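Local coordinates for protein toxin coregulated pilin (Vibrio cholerae, PDB 3HRV) that forms the major subunit of the toxin-coregulated pilus, a type IV pilus essential for bacterial aggregation and colonization of the host small intestine, at residues R93-A102 with P184-S192; A58-L66 with G83-F91. One frame throughout, in Å; residues are numbered along the deposited sequence.

Interaction 1. Residues R93-A102 with P184-S192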
ATOM      1  N   ARG A  93       5.642  13.336   3.357  1.00 22.03           N
ATOM      2  CA  ARG A  93       4.339  13.935   3.120  1.00 23.90           C
ATOM      3  C   ARG A  93       4.569  15.434   3.059  1.00 26.43           C
ATOM      4  O   ARG A  93       5.000  16.045   4.036  1.00 27.54           O
ATOM      5  CB  ARG A  93       3.341  13.618   4.234  1.00 24.63           C
ATOM      6  CG  ARG A  93       2.010  14.325   4.014  1.00 24.23           C
ATOM      7  CD  ARG A  93       0.971  14.031   5.077  1.00 24.22           C
ATOM      8  NE  ARG A  93      -0.239  14.816   4.837  1.00 24.91           N
ATOM      9  CZ  ARG A  93      -1.373  14.683   5.518  1.00 25.49           C
ATOM     10  NH1 ARG A  93      -1.467  13.790   6.491  1.00 24.78           N
ATOM     11  NH2 ARG A  93      -2.412  15.457   5.232  1.00 26.48           N
ATOM     12  N   ASN A  94       4.295  16.020   1.901  1.00 27.51           N
ATOM     13  CA  ASN A  94       4.484  17.451   1.710  1.00 28.80           C
ATOM     14  C   ASN A  94       5.952  17.803   1.939  1.00 29.71           C
ATOM     15  O   ASN A  94       6.273  18.830   2.537  1.00 29.36           O
ATOM     16  CB  ASN A  94       3.586  18.230   2.675  1.00 28.17           C
ATOM     17  CG  ASN A  94       3.285  19.630   2.188  0.50 27.45           C
ATOM     18  OD1 ASN A  94       3.218  19.876   0.984  0.50 26.88           O
ATOM     19  ND2 ASN A  94       3.104  20.557   3.121  0.50 28.52           N
ATOM     20  N   SER A  95       6.832  16.923   1.461  1.00 29.60           N
ATOM     21  CA  SER A  95       8.281  17.089   1.560  1.00 29.62           C
ATOM     22  C   SER A  95       8.897  16.805   2.929  1.00 29.38           C
ATOM     23  O   SER A  95      10.120  16.788   3.065  1.00 30.77           O
ATOM     24  CB  SER A  95       8.682  18.494   1.102  1.00 31.20           C
ATOM     25  OG  SER A  95       8.944  18.505  -0.291  1.00 34.65           O
ATOM     26  N   ALA A  96       8.061  16.583   3.937  1.00 27.38           N
ATOM     27  CA  ALA A  96       8.558  16.286   5.278  1.00 26.27           C
ATOM     28  C   ALA A  96       8.772  14.780   5.371  1.00 25.53           C
ATOM     29  O   ALA A  96       7.852  14.006   5.129  1.00 25.05           O
ATOM     30  CB  ALA A  96       7.553  16.743   6.324  1.00 27.08           C
ATOM     31  N   ALA A  97       9.986  14.370   5.723  1.00 24.44           N
ATOM     32  CA  ALA A  97      10.321  12.954   5.819  1.00 23.04           C
ATOM     33  C   ALA A  97       9.547  12.169   6.875  1.00 22.15           C
ATOM     34  O   ALA A  97       9.258  12.672   7.962  1.00 21.62           O
ATOM     35  CB  ALA A  97      11.818  12.794   6.065  1.00 24.13           C
ATOM     36  N   ASN A  98       9.220  10.927   6.528  1.00 20.60           N
ATOM     37  CA  ASN A  98       8.521  10.000   7.413  1.00 20.35           C
ATOM     38  C   ASN A  98       7.243  10.518   8.061  1.00 20.62           C
ATOM     39  O   ASN A  98       6.970  10.240   9.234  1.00 21.18           O
ATOM     40  CB  ASN A  98       9.493   9.513   8.486  1.00 20.99           C
ATOM     41  CG  ASN A  98      10.772   8.969   7.891  1.00 20.57           C
ATOM     42  OD1 ASN A  98      10.740   8.168   6.956  1.00 21.04           O
ATOM     43  ND2 ASN A  98      11.909   9.405   8.423  1.00 24.18           N
ATOM     44  N   LYS A  99       6.451  11.254   7.290  1.00 18.68           N
ATOM     45  CA  LYS A  99       5.196  11.796   7.788  1.00 19.58           C
ATOM     46  C   LYS A  99       4.017  10.943   7.330  1.00 18.10           C
ATOM     47  O   LYS A  99       2.860  11.263   7.600  1.00 18.01           O
ATOM     48  CB  LYS A  99       5.018  13.239   7.311  1.00 21.65           C
ATOM     49  CG  LYS A  99       5.922  14.242   8.009  1.00 26.17           C
ATOM     50  CD  LYS A  99       5.586  14.354   9.484  1.00 29.35           C
ATOM     51  CE  LYS A  99       6.303  15.532  10.123  1.00 31.74           C
ATOM     52  NZ  LYS A  99       6.370  15.403  11.603  1.00 34.25           N
ATOM     53  N   ALA A 100       4.322   9.858   6.627  1.00 17.05           N
ATOM     54  CA  ALA A 100       3.298   8.936   6.141  1.00 16.89           C
ATOM     55  C   ALA A 100       3.910   7.544   6.064  1.00 15.32           C
ATOM     56  O   ALA A 100       5.116   7.380   6.217  1.00 15.44           O
ATOM     57  CB  ALA A 100       2.806   9.368   4.758  1.00 16.65           C
ATOM     58  N   PHE A 101       3.072   6.536   5.844  1.00 15.59           N
ATOM     59  CA  PHE A 101       3.566   5.171   5.728  1.00 14.99           C
ATOM     60  C   PHE A 101       2.776   4.450   4.656  1.00 14.54           C
ATOM     61  O   PHE A 101       1.660   4.839   4.330  1.00 14.21           O
ATOM     62  CB  PHE A 101       3.428   4.421   7.063  1.00 14.81           C
ATOM     63  CG  PHE A 101       2.008   4.094   7.434  1.00 16.04           C
ATOM     64  CD1 PHE A 101       1.445   2.872   7.075  1.00 17.43           C
ATOM     65  CD2 PHE A 101       1.224   5.017   8.121  1.00 14.40           C
ATOM     66  CE1 PHE A 101       0.123   2.576   7.392  1.00 16.95           C
ATOM     67  CE2 PHE A 101      -0.102   4.732   8.445  1.00 16.16           C
ATOM     68  CZ  PHE A 101      -0.654   3.509   8.079  1.00 16.46           C
ATOM     69  N   ALA A 102       3.366   3.399   4.102  1.00 15.54           N
ATOM     70  CA  ALA A 102       2.695   2.619   3.075  1.00 15.26           C
ATOM     71  C   ALA A 102       2.943   1.137   3.322  1.00 14.88           C
ATOM     72  O   ALA A 102       4.065   0.722   3.614  1.00 16.08           O
ATOM     73  CB  ALA A 102       3.205   3.012   1.691  1.00 17.12           C
ATOM     74  N   PRO A 184       5.359  -9.544 -11.575  1.00 20.70           N
ATOM     75  CA  PRO A 184       4.489  -9.300 -10.424  1.00 19.93           C
ATOM     76  C   PRO A 184       4.361  -7.825 -10.079  1.00 18.78           C
ATOM     77  O   PRO A 184       5.275  -7.030 -10.314  1.00 19.48           O
ATOM     78  CB  PRO A 184       5.179 -10.075  -9.312  1.00 18.95           C
ATOM     79  CG  PRO A 184       6.620  -9.824  -9.618  1.00 21.82           C
ATOM     80  CD  PRO A 184       6.677 -10.033 -11.126  1.00 21.63           C
ATOM     81  N   PHE A 185       3.218  -7.468  -9.514  1.00 18.03           N
ATOM     82  CA  PHE A 185       2.979  -6.096  -9.113  1.00 17.69           C
ATOM     83  C   PHE A 185       3.054  -5.981  -7.605  1.00 17.49           C
ATOM     84  O   PHE A 185       2.787  -6.940  -6.882  1.00 16.15           O
ATOM     85  CB  PHE A 185       1.593  -5.627  -9.547  1.00 17.68           C
ATOM     86  CG  PHE A 185       1.377  -5.651 -11.025  1.00 19.02           C
ATOM     87  CD1 PHE A 185       0.988  -6.823 -11.667  1.00 18.81           C
ATOM     88  CD2 PHE A 185       1.580  -4.505 -11.783  1.00 18.89           C
ATOM     89  CE1 PHE A 185       0.803  -6.851 -13.046  1.00 20.87           C
ATOM     90  CE2 PHE A 185       1.399  -4.521 -13.162  1.00 21.62           C
ATOM     91  CZ  PHE A 185       1.010  -5.696 -13.794  1.00 19.53           C
ATOM     92  N   THR A 186       3.433  -4.799  -7.143  1.00 17.13           N
ATOM     93  CA  THR A 186       3.477  -4.518  -5.720  1.00 16.73           C
ATOM     94  C   THR A 186       2.631  -3.273  -5.562  1.00 17.78           C
ATOM     95  O   THR A 186       2.838  -2.285  -6.263  1.00 17.67           O
ATOM     96  CB  THR A 186       4.896  -4.205  -5.208  1.00 18.30           C
ATOM     97  OG1 THR A 186       5.748  -5.339  -5.406  1.00 20.92           O
ATOM     98  CG2 THR A 186       4.849  -3.881  -3.717  1.00 20.74           C
ATOM     99  N   VAL A 187       1.661  -3.326  -4.663  1.00 15.79           N
ATOM    100  CA  VAL A 187       0.813  -2.172  -4.433  1.00 16.56           C
ATOM    101  C   VAL A 187       1.126  -1.603  -3.062  1.00 16.44           C
ATOM    102  O   VAL A 187       1.188  -2.329  -2.069  1.00 15.57           O
ATOM    103  CB  VAL A 187      -0.682  -2.535  -4.497  1.00 16.77           C
ATOM    104  CG1 VAL A 187      -1.527  -1.287  -4.274  1.00 16.08           C
ATOM    105  CG2 VAL A 187      -1.007  -3.160  -5.847  1.00 17.02           C
ATOM    106  N   ALA A 188       1.353  -0.296  -3.021  1.00 14.68           N
ATOM    107  CA  ALA A 188       1.647   0.383  -1.772  1.00 15.81           C
ATOM    108  C   ALA A 188       0.385   1.111  -1.335  1.00 15.66           C
ATOM    109  O   ALA A 188      -0.102   1.998  -2.037  1.00 16.79           O
ATOM    110  CB  ALA A 188       2.784   1.377  -1.973  1.00 16.76           C
ATOM    111  N   PHE A 189      -0.159   0.711  -0.189  1.00 15.10           N
ATOM    112  CA  PHE A 189      -1.357   1.332   0.355  1.00 14.55           C
ATOM    113  C   PHE A 189      -0.884   2.255   1.463  1.00 14.64           C
ATOM    114  O   PHE A 189      -0.358   1.804   2.482  1.00 16.57           O
ATOM    115  CB  PHE A 189      -2.306   0.263   0.903  1.00 14.08           C
ATOM    116  CG  PHE A 189      -2.839  -0.665  -0.152  1.00 16.43           C
ATOM    117  CD1 PHE A 189      -2.196  -1.868  -0.435  1.00 16.60           C
ATOM    118  CD2 PHE A 189      -3.972  -0.323  -0.884  1.00 17.26           C
ATOM    119  CE1 PHE A 189      -2.676  -2.719  -1.432  1.00 18.57           C
ATOM    120  CE2 PHE A 189      -4.461  -1.163  -1.884  1.00 19.80           C
ATOM    121  CZ  PHE A 189      -3.810  -2.364  -2.158  1.00 17.93           C
ATOM    122  N   GLY A 190      -1.055   3.555   1.260  1.00 14.50           N
ATOM    123  CA  GLY A 190      -0.573   4.492   2.252  1.00 15.95           C
ATOM    124  C   GLY A 190      -1.595   5.287   3.027  1.00 14.32           C
ATOM    125  O   GLY A 190      -2.722   5.512   2.578  1.00 14.90           O
ATOM    126  N   ASN A 191      -1.179   5.703   4.215  1.00 14.11           N
ATOM    127  CA  ASN A 191      -2.011   6.517   5.082  1.00 15.54           C
ATOM    128  C   ASN A 191      -1.075   7.432   5.865  1.00 16.01           C
ATOM    129  O   ASN A 191       0.150   7.292   5.791  1.00 15.88           O
ATOM    130  CB  ASN A 191      -2.821   5.644   6.041  1.00 17.33           C
ATOM    131  CG  ASN A 191      -4.126   6.295   6.446  1.00 18.95           C
ATOM    132  OD1 ASN A 191      -4.300   7.502   6.290  1.00 18.55           O
ATOM    133  ND2 ASN A 191      -5.051   5.500   6.973  1.00 21.13           N
ATOM    134  N   SER A 192      -1.655   8.363   6.612  1.00 16.92           N
ATOM    135  CA  SER A 192      -0.887   9.317   7.397  1.00 17.87           C
ATOM    136  C   SER A 192      -1.687   9.710   8.633  1.00 18.31           C
ATOM    137  O   SER A 192      -1.112   9.685   9.738  1.00 19.72           O
ATOM    138  CB  SER A 192      -0.584  10.554   6.546  1.00 19.38           C
ATOM    139  OG  SER A 192       0.155  11.525   7.265  1.00 19.34           O
ATOM    140  OXT SER A 192      -2.877  10.049   8.470  1.00 20.29           O
TER
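Phe101 and Asn191 form an antiparallel hydrogen-bonded pair where strand 100-102 meets strand 185-191, the two axes lying 153° apart. Phe101 N gives to Asn191 O at 3.0 Å in a nearly straight bond, and Asn191 N returns one to Phe101 O. One step on, Ala102 and Gly190 make a non-hydrogen-bonded pair with their CA atoms only 3.9 Å apart. Gly190, having no side chain, lets Phe101 O come to 3.1 Å from its CA. The same closeness brings Ala102 CA within 3.2 Å of Phe189 O, a CA-H...O contact, while the small methyls Ala102 CB and Ala188 CB pack on the face away from Phe101.

Phe101 and Asn191 run side by side on their shared face, with the rim atom Phe101 CZ 3.7 Å from Asn191 CB. The ring takes the position between backbone N and carbonyl carbon (chi1 71°), which leans it over the neighbouring strand. Helix 24-44 packs against this ring, and its Gln37 accepts from Asn191 ND2.

At the chain end, Ser192 OG is gripped twice. It donates to Lys99 O at 2.7 Å, in the carbonyl plane, and accepts from Arg93 NH1 at 2.9 Å, lying at the edge of the guanidinium. The extended Arg93 chain makes this reach possible, and its NE forms a salt bridge with Glu144. The C-terminal carboxylate is held by Arg45 and Tyr50. Lys99 and Ala100 together oppose Phe91 in a classic beta bulge, and the whole arrangement belongs to the central antiparallel sheet of the type IV pilin globular domain, packed against its N-terminal helix.

Interaction 2. Residues A58-L66 with G83-F91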
ATOM      1  N   ALA A  58      14.312  -3.203   6.002  1.00 20.54           N
ATOM      2  CA  ALA A  58      13.846  -2.416   7.138  1.00 19.52           C
ATOM      3  C   ALA A  58      12.323  -2.406   7.174  1.00 19.02           C
ATOM      4  O   ALA A  58      11.719  -2.426   8.245  1.00 18.37           O
ATOM      5  CB  ALA A  58      14.374  -0.988   7.041  1.00 20.74           C
ATOM      6  N   ALA A  59      11.644  -2.389   5.922  1.00 17.89           N
ATOM      7  CA  ALA A  59      10.189  -2.371   5.826  1.00 15.89           C
ATOM      8  C   ALA A  59       9.589  -3.684   6.322  1.00 16.06           C
ATOM      9  O   ALA A  59       8.547  -3.693   6.983  1.00 15.46           O
ATOM     10  CB  ALA A  59       9.764  -2.104   4.381  1.00 17.02           C
ATOM     11  N   THR A  60      10.140  -4.849   6.014  1.00 16.88           N
ATOM     12  CA  THR A  60       9.627  -6.144   6.435  1.00 16.58           C
ATOM     13  C   THR A  60       9.968  -6.365   7.905  1.00 17.28           C
ATOM     14  O   THR A  60       9.156  -6.892   8.667  1.00 16.97           O
ATOM     15  CB  THR A  60      10.232  -7.277   5.584  1.00 19.58           C
ATOM     16  OG1 THR A  60      11.656  -7.261   5.733  1.00 23.16           O
ATOM     17  CG2 THR A  60       9.875  -7.099   4.114  1.00 19.69           C
ATOM     18  N   GLN A  61      11.103  -5.725   8.422  1.00 16.90           N
ATOM     19  CA  GLN A  61      11.405  -5.785   9.847  1.00 17.78           C
ATOM     20  C   GLN A  61      10.367  -5.012  10.657  1.00 17.07           C
ATOM     21  O   GLN A  61       9.994  -5.425  11.754  1.00 17.65           O
ATOM     22  CB  GLN A  61      12.797  -5.215  10.114  1.00 18.78           C
ATOM     23  CG  GLN A  61      13.921  -6.218   9.918  1.00 22.18           C
ATOM     24  CD  GLN A  61      15.163  -5.573   9.344  0.50 22.30           C
ATOM     25  OE1 GLN A  61      15.350  -4.361   9.443  0.50 24.17           O
ATOM     26  NE2 GLN A  61      16.020  -6.383   8.740  0.50 24.09           N
ATOM     27  N   LEU A  62       9.905  -3.885  10.124  1.00 16.43           N
ATOM     28  CA  LEU A  62       8.905  -3.092  10.827  1.00 14.53           C
ATOM     29  C   LEU A  62       7.616  -3.899  10.952  1.00 14.49           C
ATOM     30  O   LEU A  62       6.990  -3.930  12.014  1.00 15.15           O
ATOM     31  CB  LEU A  62       8.652  -1.777  10.081  1.00 15.47           C
ATOM     32  CG  LEU A  62       7.562  -0.848  10.628  1.00 14.70           C
ATOM     33  CD1 LEU A  62       7.778  -0.586  12.115  1.00 16.05           C
ATOM     34  CD2 LEU A  62       7.593   0.458   9.839  1.00 16.10           C
ATOM     35  N   ALA A  63       7.224  -4.559   9.866  1.00 14.83           N
ATOM     36  CA  ALA A  63       6.025  -5.381   9.878  1.00 15.24           C
ATOM     37  C   ALA A  63       6.172  -6.478  10.930  1.00 16.12           C
ATOM     38  O   ALA A  63       5.271  -6.698  11.741  1.00 16.17           O
ATOM     39  CB  ALA A  63       5.797  -5.995   8.498  1.00 16.11           C
ATOM     40  N   ASN A  64       7.309  -7.166  10.925  1.00 16.39           N
ATOM     41  CA  ASN A  64       7.529  -8.222  11.907  1.00 17.38           C
ATOM     42  C   ASN A  64       7.600  -7.657  13.322  1.00 17.07           C
ATOM     43  O   ASN A  64       7.274  -8.352  14.286  1.00 18.17           O
ATOM     44  CB  ASN A  64       8.803  -9.007  11.581  1.00 19.61           C
ATOM     45  CG  ASN A  64       8.646  -9.875  10.348  1.00 21.45           C
ATOM     46  OD1 ASN A  64       7.593 -10.470  10.126  1.00 24.49           O
ATOM     47  ND2 ASN A  64       9.700  -9.965   9.548  1.00 24.75           N
ATOM     48  N   GLY A  65       8.015  -6.399  13.440  1.00 17.16           N
ATOM     49  CA  GLY A  65       8.099  -5.766  14.745  1.00 16.08           C
ATOM     50  C   GLY A  65       6.720  -5.552  15.342  1.00 15.79           C
ATOM     51  O   GLY A  65       6.530  -5.689  16.554  1.00 16.84           O
ATOM     52  N   LEU A  66       5.750  -5.206  14.499  1.00 14.85           N
ATOM     53  CA  LEU A  66       4.387  -4.998  14.975  1.00 14.73           C
ATOM     54  C   LEU A  66       3.882  -6.308  15.555  1.00 15.15           C
ATOM     55  O   LEU A  66       3.133  -6.318  16.528  1.00 15.61           O
ATOM     56  CB  LEU A  66       3.464  -4.559  13.832  1.00 16.20           C
ATOM     57  CG  LEU A  66       3.706  -3.180  13.211  1.00 14.86           C
ATOM     58  CD1 LEU A  66       2.697  -2.949  12.099  1.00 15.29           C
ATOM     59  CD2 LEU A  66       3.575  -2.101  14.268  1.00 18.38           C
ATOM     60  N   GLY A  83       3.095 -15.371   1.408  1.00 22.60           N
ATOM     61  CA  GLY A  83       3.385 -16.130   2.609  1.00 23.34           C
ATOM     62  C   GLY A  83       4.444 -15.455   3.460  1.00 23.79           C
ATOM     63  O   GLY A  83       4.827 -15.965   4.512  1.00 25.11           O
ATOM     64  N   THR A  84       4.936 -14.309   2.999  1.00 22.61           N
ATOM     65  CA  THR A  84       5.938 -13.566   3.748  1.00 24.02           C
ATOM     66  C   THR A  84       5.306 -12.273   4.242  1.00 21.89           C
ATOM     67  O   THR A  84       4.185 -11.935   3.865  1.00 20.55           O
ATOM     68  CB  THR A  84       7.179 -13.234   2.889  1.00 25.59           C
ATOM     69  OG1 THR A  84       6.761 -12.709   1.626  1.00 30.52           O
ATOM     70  CG2 THR A  84       8.028 -14.479   2.668  1.00 28.51           C
ATOM     71  N   ALA A  85       6.026 -11.550   5.088  1.00 21.61           N
ATOM     72  CA  ALA A  85       5.507 -10.313   5.646  1.00 20.53           C
ATOM     73  C   ALA A  85       5.329  -9.209   4.614  1.00 19.93           C
ATOM     74  O   ALA A  85       6.119  -9.079   3.680  1.00 19.96           O
ATOM     75  CB  ALA A  85       6.431  -9.828   6.758  1.00 20.86           C
ATOM     76  N   MET A  86       4.267  -8.428   4.773  1.00 19.65           N
ATOM     77  CA  MET A  86       4.058  -7.303   3.885  1.00 19.81           C
ATOM     78  C   MET A  86       5.096  -6.325   4.407  1.00 21.32           C
ATOM     79  O   MET A  86       5.620  -6.474   5.546  1.00 24.36           O
ATOM     80  CB  MET A  86       2.657  -6.711   4.060  1.00 18.23           C
ATOM     81  CG  MET A  86       1.526  -7.666   3.715  1.00 19.57           C
ATOM     82  SD  MET A  86      -0.103  -6.908   3.899  0.65 17.61           S
ATOM     83  CE  MET A  86      -0.330  -6.996   5.676  0.65 20.11           C
ATOM     84  N   GLY A  87       5.549  -5.411   3.566  1.00 19.48           N
ATOM     85  CA  GLY A  87       6.524  -4.451   4.037  1.00 19.67           C
ATOM     86  C   GLY A  87       5.803  -3.186   4.451  1.00 17.31           C
ATOM     87  O   GLY A  87       4.704  -2.914   3.971  1.00 19.29           O
ATOM     88  N   ILE A  88       6.396  -2.430   5.367  1.00 15.15           N
ATOM     89  CA  ILE A  88       5.805  -1.170   5.791  1.00 15.62           C
ATOM     90  C   ILE A  88       6.889  -0.115   5.643  1.00 15.29           C
ATOM     91  O   ILE A  88       7.906  -0.159   6.336  1.00 16.15           O
ATOM     92  CB  ILE A  88       5.326  -1.204   7.258  1.00 15.46           C
ATOM     93  CG1 ILE A  88       4.302  -2.329   7.445  1.00 17.47           C
ATOM     94  CG2 ILE A  88       4.690   0.140   7.627  1.00 15.82           C
ATOM     95  CD1 ILE A  88       3.860  -2.515   8.881  1.00 16.78           C
ATOM     96  N   PHE A  89       6.672   0.809   4.712  1.00 15.65           N
ATOM     97  CA  PHE A  89       7.618   1.885   4.447  1.00 16.76           C
ATOM     98  C   PHE A  89       7.120   3.209   4.991  1.00 16.06           C
ATOM     99  O   PHE A  89       5.947   3.549   4.844  1.00 17.87           O
ATOM    100  CB  PHE A  89       7.827   2.091   2.944  1.00 18.48           C
ATOM    101  CG  PHE A  89       8.747   1.102   2.297  1.00 19.44           C
ATOM    102  CD1 PHE A  89       8.255  -0.083   1.763  1.00 21.71           C
ATOM    103  CD2 PHE A  89      10.104   1.379   2.182  1.00 21.90           C
ATOM    104  CE1 PHE A  89       9.106  -0.980   1.118  1.00 21.15           C
ATOM    105  CE2 PHE A  89      10.962   0.490   1.540  1.00 23.40           C
ATOM    106  CZ  PHE A  89      10.463  -0.690   1.006  1.00 21.10           C
ATOM    107  N   SER A  90       8.015   3.960   5.614  1.00 16.01           N
ATOM    108  CA  SER A  90       7.658   5.280   6.090  1.00 15.26           C
ATOM    109  C   SER A  90       8.157   6.173   4.959  1.00 16.42           C
ATOM    110  O   SER A  90       9.253   5.956   4.441  1.00 17.68           O
ATOM    111  CB  SER A  90       8.401   5.606   7.385  0.65 12.89           C
ATOM    112  OG  SER A  90       7.810   4.947   8.488  0.65 13.82           O
ATOM    113  N   PHE A  91       7.352   7.140   4.534  1.00 15.30           N
ATOM    114  CA  PHE A  91       7.798   8.022   3.464  1.00 17.07           C
ATOM    115  C   PHE A  91       7.349   9.462   3.688  1.00 17.85           C
ATOM    116  O   PHE A  91       6.579   9.748   4.601  1.00 16.74           O
ATOM    117  CB  PHE A  91       7.389   7.465   2.077  1.00 15.56           C
ATOM    118  CG  PHE A  91       5.914   7.491   1.782  1.00 15.36           C
ATOM    119  CD1 PHE A  91       5.439   8.198   0.679  1.00 17.01           C
ATOM    120  CD2 PHE A  91       5.008   6.757   2.542  1.00 15.95           C
ATOM    121  CE1 PHE A  91       4.091   8.174   0.332  1.00 18.24           C
ATOM    122  CE2 PHE A  91       3.653   6.728   2.202  1.00 16.84           C
ATOM    123  CZ  PHE A  91       3.195   7.437   1.094  1.00 15.72           C
TER
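Ala59 and Ile88 mark the crossing of helix 58-66 and strand 87-91, whose axes approach to 5.4 Å at an angle of 110°. The strand lies at an edge of the antiparallel sheet in the type IV pilin globular domain, and the helix runs against the outer edge of the strand, crosswise to it, with Ala59 and Gly87 at the close approach; Thr60 CA and Gly87 CA are 4.3 Å apart. Gly87, having no side chain, lets Ala59 O come close to its CA.

Ile88 N donates to Ala59 O at 3.0 Å, coming from above the carbonyl plane, whereas the helical donor Ala63 N reaches the same oxygen from the opposite face. The carbonyl thus serves both the helix and the strand.

Ile88 CG1 lies beside the backbone N (chi1 -58°) and carries CD1 in against the helix, where it meets Ala63 CA and packs tightly against Leu66 CD1 at 3.4 Å. The other branch, CG2, touches Leu62 CD2 at 3.7 Å, the two side chains crossing at about a right angle. Val36 and Met40 of helix 24-44 also touch Ile88, so this branched aliphatic residue touches two helices at once.

Farther back along the chain, Ala85 CB lies against Asn64 OD1 and near the methyl of Ala63. Ile88 O and Met86 O are buried without a hydrogen-bonding partner; carbon packs there instead, Ala59 CA giving Ile88 O a CA-H...O contact at 3.2 Å and Ala63 CB lying 3.0 Å from Met86 O. On the opposite face of the sheet from Ile88, the Phe89 ring, whose CB points away from the helix, comes back to offer one face to Ala59 CB, which sits over its centre in a CH-pi contact, 3.6 Å from the centroid and 14° off the ring normal.

In the fold
Interaction 2 comes first along the chain, with both its segments before those of interaction 1, and the two centres are about 13 Å apart. They meet in one antiparallel sheet, where strand 100-108 stands between strand 87-93, outermost in this chain, and the C-terminal strand 185-191. Probable backbone hydrogen bonds, Ala102 N to Phe89 O and Phe91 N to Ala100 O, join them, while the Phe91 ring packs against the Phe101 backbone. Interaction 1 thus brings the end of the chain into the middle of the sheet, and interaction 2 sets helix 56-68 against its edge strand. Helix 24-44 touches both Phe101 and Ile88, tying the two contacts into a single core of the pilin globular domain.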